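Local structure of glycosyl hydrolase, BNR repeat (Ralstonia eutropha, 3B7F) at residues G134-L140 / G176-I182; R163-G167 / M196-F202; V184-D188 / A243-L247. The protein probably acts as a glycosyl hydrolase built on a seven-bladed beta-propeller, although its substrate is not established. All coordinates share one frame; numbering follows the deposited sequence.

Contact 1. Residues G134-L140 / G176-I182; sequences GTSPQGL and GPKMHSI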
loop_
_atom_site.group_PDB
_atom_site.type_symbol
_atom_site.label_atom_id
_atom_site.label_comp_id
_atom_site.label_asym_id
_atom_site.label_seq_id
_atom_site.Cartn_x
_atom_site.Cartn_y
_atom_site.Cartn_z
ATOM N N GLY A 134 9.675 2.789 4.191
ATOM C CA GLY A 134 9.740 3.761 3.105
ATOM C C GLY A 134 9.310 5.116 3.656
ATOM O O GLY A 134 8.302 5.195 4.350
ATOM N N THR A 135 10.066 6.165 3.326
ATOM C CA THR A 135 9.841 7.525 3.818
ATOM C C THR A 135 9.447 8.560 2.758
ATOM O O THR A 135 9.493 8.290 1.564
ATOM C CB THR A 135 11.146 8.093 4.518
ATOM O OG1 THR A 135 12.229 8.134 3.572
ATOM C CG2 THR A 135 11.553 7.260 5.756
ATOM N N SER A 136 9.057 9.743 3.251
ATOM C CA SER A 136 8.871 10.953 2.473
ATOM C C SER A 136 9.902 11.963 3.047
ATOM O O SER A 136 9.875 12.209 4.243
ATOM C CB SER A 136 7.478 11.538 2.615
ATOM O OG SER A 136 7.381 12.781 1.922
ATOM N N PRO A 137 10.847 12.485 2.229
ATOM C CA PRO A 137 11.108 12.205 0.809
ATOM C C PRO A 137 11.648 10.778 0.629
ATOM O O PRO A 137 11.908 10.096 1.617
ATOM C CB PRO A 137 12.104 13.287 0.412
ATOM C CG PRO A 137 12.833 13.609 1.661
ATOM C CD PRO A 137 11.800 13.480 2.755
ATOM N N GLN A 138 11.821 10.343 -0.615
ATOM C CA GLN A 138 12.131 8.935 -0.903
ATOM C C GLN A 138 13.370 8.455 -0.173
ATOM O O GLN A 138 14.423 9.054 -0.264
ATOM C CB GLN A 138 12.255 8.646 -2.425
ATOM C CG GLN A 138 11.029 8.961 -3.359
ATOM C CD GLN A 138 11.023 10.371 -3.905
ATOM O OE1 GLN A 138 11.342 11.322 -3.178
ATOM N NE2 GLN A 138 10.636 10.528 -5.192
ATOM N N GLY A 139 13.223 7.382 0.593
ATOM C CA GLY A 139 14.330 6.800 1.347
ATOM C C GLY A 139 13.881 5.437 1.794
ATOM O O GLY A 139 12.684 5.256 2.051
ATOM N N LEU A 140 14.822 4.485 1.809
ATOM C CA LEU A 140 14.602 3.096 2.213
ATOM C C LEU A 140 15.458 2.838 3.453
ATOM O O LEU A 140 16.657 3.131 3.455
ATOM C CB LEU A 140 14.996 2.129 1.093
ATOM C CG LEU A 140 14.698 0.639 1.284
ATOM C CD1 LEU A 140 13.187 0.354 1.288
ATOM C CD2 LEU A 140 15.409 -0.181 0.224
ATOM N N GLY A 176 4.155 15.502 -0.343
ATOM C CA GLY A 176 5.577 15.369 -0.652
ATOM C C GLY A 176 5.779 14.051 -1.377
ATOM O O GLY A 176 4.906 13.200 -1.340
ATOM N N PRO A 177 6.935 13.865 -2.025
ATOM C CA PRO A 177 7.203 12.635 -2.745
ATOM C C PRO A 177 7.536 11.526 -1.741
ATOM O O PRO A 177 8.010 11.804 -0.651
ATOM C CB PRO A 177 8.400 13.006 -3.607
ATOM C CG PRO A 177 9.150 13.953 -2.785
ATOM C CD PRO A 177 8.097 14.772 -2.079
ATOM N N LYS A 178 7.302 10.284 -2.105
ATOM C CA LYS A 178 7.436 9.195 -1.137
ATOM C C LYS A 178 7.830 7.871 -1.748
ATOM O O LYS A 178 7.631 7.633 -2.939
ATOM C CB LYS A 178 6.092 9.005 -0.423
ATOM C CG LYS A 178 4.993 8.526 -1.370
ATOM C CD LYS A 178 3.608 8.784 -0.860
ATOM C CE LYS A 178 3.182 10.210 -0.932
ATOM N NZ LYS A 178 1.697 10.266 -1.014
HETATM N N MSE A 179 8.333 7.015 -0.868
HETATM C CA MSE A 179 8.753 5.675 -1.162
HETATM C C MSE A 179 7.615 4.790 -0.668
HETATM O O MSE A 179 7.140 4.944 0.464
HETATM C CB MSE A 179 10.043 5.408 -0.390
HETATM C CG MSE A 179 10.511 3.972 -0.214
HETATM SE SE MSE A 179 11.699 3.267 -1.484
HETATM C CE MSE A 179 13.189 4.492 -1.382
ATOM N N HIS A 180 7.185 3.846 -1.488
ATOM C CA HIS A 180 6.091 2.979 -1.110
ATOM C C HIS A 180 6.288 1.620 -1.754
ATOM O O HIS A 180 7.340 1.365 -2.330
ATOM C CB HIS A 180 4.766 3.653 -1.519
ATOM C CG HIS A 180 4.652 3.956 -2.979
ATOM N ND1 HIS A 180 4.368 2.988 -3.922
ATOM C CD2 HIS A 180 4.732 5.126 -3.654
ATOM C CE1 HIS A 180 4.323 3.546 -5.120
ATOM N NE2 HIS A 180 4.525 4.846 -4.987
ATOM N N SER A 181 5.286 0.753 -1.620
ATOM C CA SER A 181 5.254 -0.542 -2.259
ATOM C C SER A 181 6.564 -1.332 -2.162
ATOM O O SER A 181 7.084 -1.809 -3.171
ATOM C CB SER A 181 4.844 -0.345 -3.722
ATOM O OG SER A 181 3.625 0.346 -3.802
ATOM N N ILE A 182 7.075 -1.445 -0.933
ATOM C CA ILE A 182 8.278 -2.194 -0.642
ATOM C C ILE A 182 7.830 -3.657 -0.531
ATOM O O ILE A 182 7.020 -4.043 0.329
ATOM C CB ILE A 182 9.012 -1.700 0.618
ATOM C CG1 ILE A 182 9.428 -0.238 0.458
ATOM C CG2 ILE A 182 10.271 -2.555 0.884
ATOM C CD1 ILE A 182 9.856 0.429 1.778
#

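Contact 2. Residues R163-G167 / M196-F202; sequences RAWTG and MSSGGVF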
loop_
_atom_site.group_PDB
_atom_site.type_symbol
_atom_site.label_atom_id
_atom_site.label_comp_id
_atom_site.label_asym_id
_atom_site.label_seq_id
_atom_site.Cartn_x
_atom_site.Cartn_y
_atom_site.Cartn_z
ATOM N N ARG A 163 19.415 10.751 -6.850
ATOM C CA ARG A 163 18.890 12.099 -7.044
ATOM C C ARG A 163 18.172 12.216 -8.405
ATOM O O ARG A 163 17.143 12.889 -8.504
ATOM C CB ARG A 163 20.001 13.150 -6.885
ATOM C CG ARG A 163 19.476 14.586 -6.760
ATOM N N ALA A 164 18.710 11.541 -9.431
ATOM C CA ALA A 164 18.111 11.484 -10.769
ATOM C C ALA A 164 16.788 10.690 -10.760
ATOM O O ALA A 164 15.803 11.096 -11.393
ATOM C CB ALA A 164 19.097 10.869 -11.768
ATOM N N TRP A 165 16.787 9.555 -10.057
ATOM C CA TRP A 165 15.590 8.733 -9.902
ATOM C C TRP A 165 14.479 9.422 -9.106
ATOM O O TRP A 165 13.335 9.377 -9.527
ATOM C CB TRP A 165 15.897 7.406 -9.220
ATOM C CG TRP A 165 16.754 6.473 -9.981
ATOM C CD1 TRP A 165 16.901 6.398 -11.331
ATOM C CD2 TRP A 165 17.471 5.363 -9.441
ATOM N NE1 TRP A 165 17.713 5.356 -11.664
ATOM C CE2 TRP A 165 18.068 4.688 -10.521
ATOM C CE3 TRP A 165 17.672 4.879 -8.148
ATOM C CZ2 TRP A 165 18.880 3.569 -10.346
ATOM C CZ3 TRP A 165 18.456 3.759 -7.974
ATOM C CH2 TRP A 165 19.052 3.117 -9.065
ATOM N N THR A 166 14.824 10.063 -7.987
ATOM C CA THR A 166 13.849 10.738 -7.129
ATOM C C THR A 166 13.467 12.136 -7.623
ATOM O O THR A 166 12.289 12.426 -7.789
ATOM C CB THR A 166 14.361 10.910 -5.670
ATOM O OG1 THR A 166 15.476 11.799 -5.658
ATOM C CG2 THR A 166 14.760 9.576 -5.028
ATOM N N GLY A 167 14.472 12.991 -7.819
ATOM C CA GLY A 167 14.302 14.407 -8.214
ATOM C C GLY A 167 14.373 15.333 -6.988
ATOM O O GLY A 167 15.403 15.371 -6.287
HETATM N N MSE A 196 8.214 4.421 -6.165
HETATM C CA MSE A 196 8.458 5.775 -5.770
HETATM C C MSE A 196 7.569 6.716 -6.544
HETATM O O MSE A 196 7.461 6.617 -7.757
HETATM C CB MSE A 196 9.904 6.136 -6.033
HETATM C CG MSE A 196 10.854 5.221 -5.395
HETATM SE SE MSE A 196 12.543 6.070 -5.281
HETATM C CE MSE A 196 12.766 6.730 -7.011
ATOM N N SER A 197 6.962 7.636 -5.803
ATOM C CA SER A 197 6.116 8.660 -6.342
ATOM C C SER A 197 6.860 9.987 -6.139
ATOM O O SER A 197 6.848 10.503 -5.043
ATOM C CB SER A 197 4.758 8.638 -5.666
ATOM O OG SER A 197 4.081 7.437 -6.026
ATOM N N SER A 198 7.569 10.519 -7.137
ATOM C CA SER A 198 7.782 9.935 -8.484
ATOM C C SER A 198 9.119 9.219 -8.545
ATOM O O SER A 198 9.935 9.315 -7.614
ATOM C CB SER A 198 7.695 11.015 -9.557
ATOM O OG SER A 198 8.615 12.039 -9.290
ATOM N N GLY A 199 9.303 8.458 -9.622
ATOM C CA GLY A 199 10.526 7.694 -9.871
ATOM C C GLY A 199 10.268 6.401 -10.607
ATOM O O GLY A 199 10.976 6.086 -11.550
ATOM N N GLY A 200 9.287 5.625 -10.147
ATOM C CA GLY A 200 8.951 4.359 -10.752
ATOM C C GLY A 200 9.120 3.181 -9.827
ATOM O O GLY A 200 9.265 3.345 -8.600
ATOM N N VAL A 201 9.066 1.999 -10.445
ATOM C CA VAL A 201 9.321 0.738 -9.786
ATOM C C VAL A 201 10.799 0.441 -9.995
ATOM O O VAL A 201 11.357 0.701 -11.077
ATOM C CB VAL A 201 8.485 -0.437 -10.320
ATOM C CG1 VAL A 201 8.857 -1.765 -9.578
ATOM C CG2 VAL A 201 7.019 -0.132 -10.208
ATOM N N PHE A 202 11.433 -0.069 -8.938
ATOM C CA PHE A 202 12.825 -0.409 -8.952
ATOM C C PHE A 202 12.966 -1.765 -8.331
ATOM O O PHE A 202 12.173 -2.135 -7.462
ATOM C CB PHE A 202 13.643 0.623 -8.187
ATOM C CG PHE A 202 13.665 1.965 -8.833
ATOM C CD1 PHE A 202 12.651 2.878 -8.598
ATOM C CD2 PHE A 202 14.705 2.328 -9.686
ATOM C CE1 PHE A 202 12.658 4.125 -9.200
ATOM C CE2 PHE A 202 14.709 3.596 -10.296
ATOM C CZ PHE A 202 13.683 4.492 -10.038
HETATM O O HOH W 1 11.578 11.320 -10.161
#

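Contact 3. Residues V184-D188 / A243-L247; sequences VDPRD and APDIL. With EDO (1,2-ethanediol), chain K.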
loop_
_atom_site.group_PDB
_atom_site.type_symbol
_atom_site.label_atom_id
_atom_site.label_comp_id
_atom_site.label_asym_id
_atom_site.label_seq_id
_atom_site.Cartn_x
_atom_site.Cartn_y
_atom_site.Cartn_z
ATOM N N VAL A 184 9.154 -7.723 -0.511
ATOM C CA VAL A 184 10.207 -8.715 -0.273
ATOM C C VAL A 184 9.717 -10.039 -0.867
ATOM O O VAL A 184 8.699 -10.565 -0.436
ATOM C CB VAL A 184 10.476 -8.893 1.233
ATOM C CG1 VAL A 184 11.582 -9.998 1.485
ATOM C CG2 VAL A 184 10.819 -7.535 1.871
ATOM N N ASP A 185 10.434 -10.577 -1.842
ATOM C CA ASP A 185 10.026 -11.811 -2.533
ATOM C C ASP A 185 9.899 -12.995 -1.546
ATOM O O ASP A 185 10.842 -13.239 -0.798
ATOM C CB ASP A 185 11.039 -12.130 -3.647
ATOM C CG ASP A 185 10.521 -13.104 -4.688
ATOM O OD1 ASP A 185 9.958 -14.147 -4.344
ATOM O OD2 ASP A 185 10.730 -12.827 -5.881
ATOM N N PRO A 186 8.731 -13.703 -1.520
ATOM C CA PRO A 186 8.594 -14.851 -0.608
ATOM C C PRO A 186 9.589 -15.987 -0.860
ATOM O O PRO A 186 9.870 -16.757 0.052
ATOM C CB PRO A 186 7.162 -15.353 -0.868
ATOM C CG PRO A 186 6.773 -14.782 -2.182
ATOM C CD PRO A 186 7.480 -13.483 -2.286
ATOM N N ARG A 187 10.086 -16.091 -2.087
ATOM C CA ARG A 187 11.056 -17.093 -2.463
ATOM C C ARG A 187 12.500 -16.709 -2.173
ATOM O O ARG A 187 13.344 -17.592 -2.183
ATOM C CB ARG A 187 10.972 -17.340 -3.959
ATOM C CG ARG A 187 9.647 -17.857 -4.452
ATOM C CD ARG A 187 9.596 -17.762 -5.935
ATOM N NE ARG A 187 9.603 -16.378 -6.402
ATOM C CZ ARG A 187 9.498 -16.007 -7.672
ATOM N NH1 ARG A 187 9.325 -16.904 -8.641
ATOM N NH2 ARG A 187 9.530 -14.721 -7.970
ATOM N N ASP A 188 12.797 -15.428 -1.928
ATOM C CA ASP A 188 14.176 -14.989 -1.761
ATOM C C ASP A 188 14.262 -13.623 -1.083
ATOM O O ASP A 188 13.890 -12.634 -1.709
ATOM C CB ASP A 188 14.818 -14.910 -3.164
ATOM C CG ASP A 188 16.280 -14.468 -3.142
ATOM O OD1 ASP A 188 16.859 -14.305 -2.046
ATOM O OD2 ASP A 188 16.853 -14.293 -4.248
ATOM N N ALA A 243 1.834 -16.672 -6.852
ATOM C CA ALA A 243 2.559 -16.634 -8.123
ATOM C C ALA A 243 3.454 -15.390 -8.102
ATOM O O ALA A 243 3.168 -14.414 -8.787
ATOM C CB ALA A 243 1.591 -16.586 -9.265
ATOM N N PRO A 244 4.556 -15.417 -7.312
ATOM C CA PRO A 244 5.440 -14.221 -7.146
ATOM C C PRO A 244 6.125 -13.639 -8.413
ATOM O O PRO A 244 6.676 -12.537 -8.341
ATOM C CB PRO A 244 6.422 -14.636 -6.031
ATOM C CG PRO A 244 6.298 -16.162 -5.919
ATOM C CD PRO A 244 5.002 -16.576 -6.505
ATOM N N ASP A 245 6.074 -14.346 -9.544
ATOM C CA ASP A 245 6.462 -13.747 -10.836
ATOM C C ASP A 245 5.476 -12.675 -11.297
ATOM O O ASP A 245 5.851 -11.799 -12.085
ATOM C CB ASP A 245 6.536 -14.791 -11.947
ATOM C CG ASP A 245 7.691 -15.761 -11.769
ATOM O OD1 ASP A 245 8.837 -15.321 -11.501
ATOM O OD2 ASP A 245 7.433 -16.966 -11.930
ATOM N N ILE A 246 4.234 -12.744 -10.808
ATOM C CA ILE A 246 3.185 -11.797 -11.205
ATOM C C ILE A 246 3.098 -10.594 -10.262
ATOM O O ILE A 246 2.932 -10.750 -9.046
ATOM C CB ILE A 246 1.795 -12.493 -11.301
ATOM C CG1 ILE A 246 1.896 -13.858 -12.003
ATOM C CG2 ILE A 246 0.766 -11.565 -11.986
ATOM C CD1 ILE A 246 2.635 -13.872 -13.370
ATOM N N LEU A 247 3.244 -9.403 -10.843
ATOM C CA LEU A 247 3.120 -8.120 -10.156
ATOM C C LEU A 247 1.971 -7.336 -10.790
ATOM O O LEU A 247 1.731 -7.437 -11.995
ATOM C CB LEU A 247 4.404 -7.277 -10.238
ATOM C CG LEU A 247 5.574 -7.614 -9.300
ATOM C CD1 LEU A 247 5.978 -9.049 -9.401
ATOM C CD2 LEU A 247 6.760 -6.713 -9.615
HETATM C C1 EDO K . 4.339 -8.297 0.341
HETATM O O1 EDO K . 4.509 -8.246 -1.100
HETATM C C2 EDO K . 5.505 -7.618 1.077
HETATM O O2 EDO K . 6.772 -8.261 0.807
HETATM O O HOH W 2 10.240 -13.386 -10.825
#

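Contact 1. Residues G134-L140 / G176-I182
Pro-177 meets the turn after Ser-136 with both its carbonyl and its ring. Ser-136 OG donates to Pro-177 O at 2.8 Å, from above the carbonyl plane and not on a lone pair; chi1 of 175° swings the hydroxyl away from its own backbone N and out to this oxygen. The same oxygen receives a CA-H contact from Pro-137 CA at 3.4 Å. A cis peptide bond before Pro-137 suits the sharp bend here. The ring of Pro-177 crosses the side chain of Gln-138 at about a right angle, with Pro-177 CB 3.4 Å from Gln-138 OE1. A bend at chi2 (89°) brings this amide against the CB-CG side of the ring, while NE2 goes on to hydrogen-bond Ser-198 O.

Of the Lys-178 side chain, CB alone touches, beside Ser-136 CB, and the chain leads off beside Phe-118; its carbonyl O meets Gln-138 CG. At Met-179 the backbone joins in: Met-179 N donates to Thr-135 O at 3.0 Å (N-H...O 151°). This bond links two blades of the beta-propeller, since strand 178-184 opens one blade and strands 131-136 and 139-143 form the middle hairpin of the preceding one.

The Met-179 side chain, a selenomethionine, lies across the face of that hairpin. Its CG lies 3.4 Å from Gly-134 CA and also meets Gly-139 O, and CE lies 3.4 Å from Gly-139 C. Each glycine has its own reason: a CB on Gly-134 would run into Met-179 O and Ile-182 CD1, whereas one on Gly-139 would point away from the selenoether chain and strike Thr-135 OG1. His-180 turns away, and the positive phi of Ser-181 interrupts the strand's regular pattern, leaving Ile-182 facing the hairpin as Met-179 does. Ile-182 CD1 presses tightly on Leu-140 CD1 at 3.4 Å, and Ile-194 adds apolar cover to both.

Contact 2. Residues R163-G167 / M196-F202
The last turn of helix 162-166 meets a classic beta bulge, in which Gly-199 and Gly-200 both face Met-196, and the nearest CA atoms across the contact are those of Trp-165 and Gly-199, 5.2 Å apart. Having no side chain, Gly-199 lets its CA come within 3.3 Å of Trp-165 O. Beside this backbone meeting, Phe-202 points its ring at the indole: Phe-202 CE2 lies over the centre of one face, 3.4 Å from Trp-165 CD2. The two planes are 46° apart, an oblique pairing, and Phe-230 meets the Trp-165 ring edge-to-face. The selenomethionine Met-196, its chain bent at chi3 (-48°), brings CE to 3.9 Å from Trp-165 CB. The same methyl lies near Thr-166 CG2, the branch of the threonine suited to apolar company, whereas Thr-166 OG1 turns to Arg-162 O. Beside the helix end a water lies 2.7 Å from both Trp-165 O and Thr-166 O, and reaches Ser-198 OG at a longer 3.2 Å. With no direct hydrogen bond between these segments, the helix meets the blade here mainly through van der Waals and aromatic contacts, with water bridging the carbonyls to Ser-198 OG.

Contact 3. Residues V184-D188 / A243-L247
Arg-187 reaches Pro-244 and Asp-245 because chi1 (-61°) sets its CG beside the backbone N and a bend at chi3 (-66°) lays the guanidinium against Pro-244. The two loops occupy equivalent places in consecutive propeller blades, each being a type I beta turn between a blade's first and second strands. In the turn from Asp-185 to Asp-188, Asp-185 OD1 accepts from Arg-187 N at 3.0 Å, an Asx turn. The same carboxylate is gripped side-on by the guanidinium: Arg-187 NE meets OD1 of Asp-185 at 3.1 Å on its syn lone pair, almost straight at 177°, and Arg-187 NH2 takes OD2. Two bonds thus fix the rotation of the flat group, with His-191 as a further partner of OD2.

Held in this way, the guanidinium turns one face to the ring of Pro-244, whose CG lies 3.3 Å from Arg-187 NE, nearer the border of the group than its middle. Both prolines hold the second position of a type I turn, where the backbone phi matches their ring. Pro-186 CG packs on Pro-244 CB at 3.9 Å. At the guanidinium edge, Arg-187 NH1 makes a weak hydrogen bond within a salt bridge to Asp-245 OD1 at 3.3 Å. Asp-245 OD2 pairs instead with Arg-261, so the carboxylate probably draws its charge balance from two arginines. A water bridges the two side chains, hydrogen-bonded to Arg-187 NH2 at 3.2 Å and donating to Asp-245 OD1.

Contacts 1 and 2 are buried and adjoin, their centres about 9 Å apart, whereas contact 3 lies at the surface, its centre about 21 Å and 22 Å from theirs. All three involve the blade that begins with strand 178-184: contact 1 joins its first strand to the preceding blade, contact 2 sets a short helix against its second and third strands, and contact 3 joins its first loop to the following blade. Contacts 1 and 2 are tied directly by His-180 NE2 to Ser-197 OG, probably a hydrogen bond. Apolar and aromatic side chains, with close glycine backbone, mark the two interior contacts; contact 3 alone has a salt-bridge network.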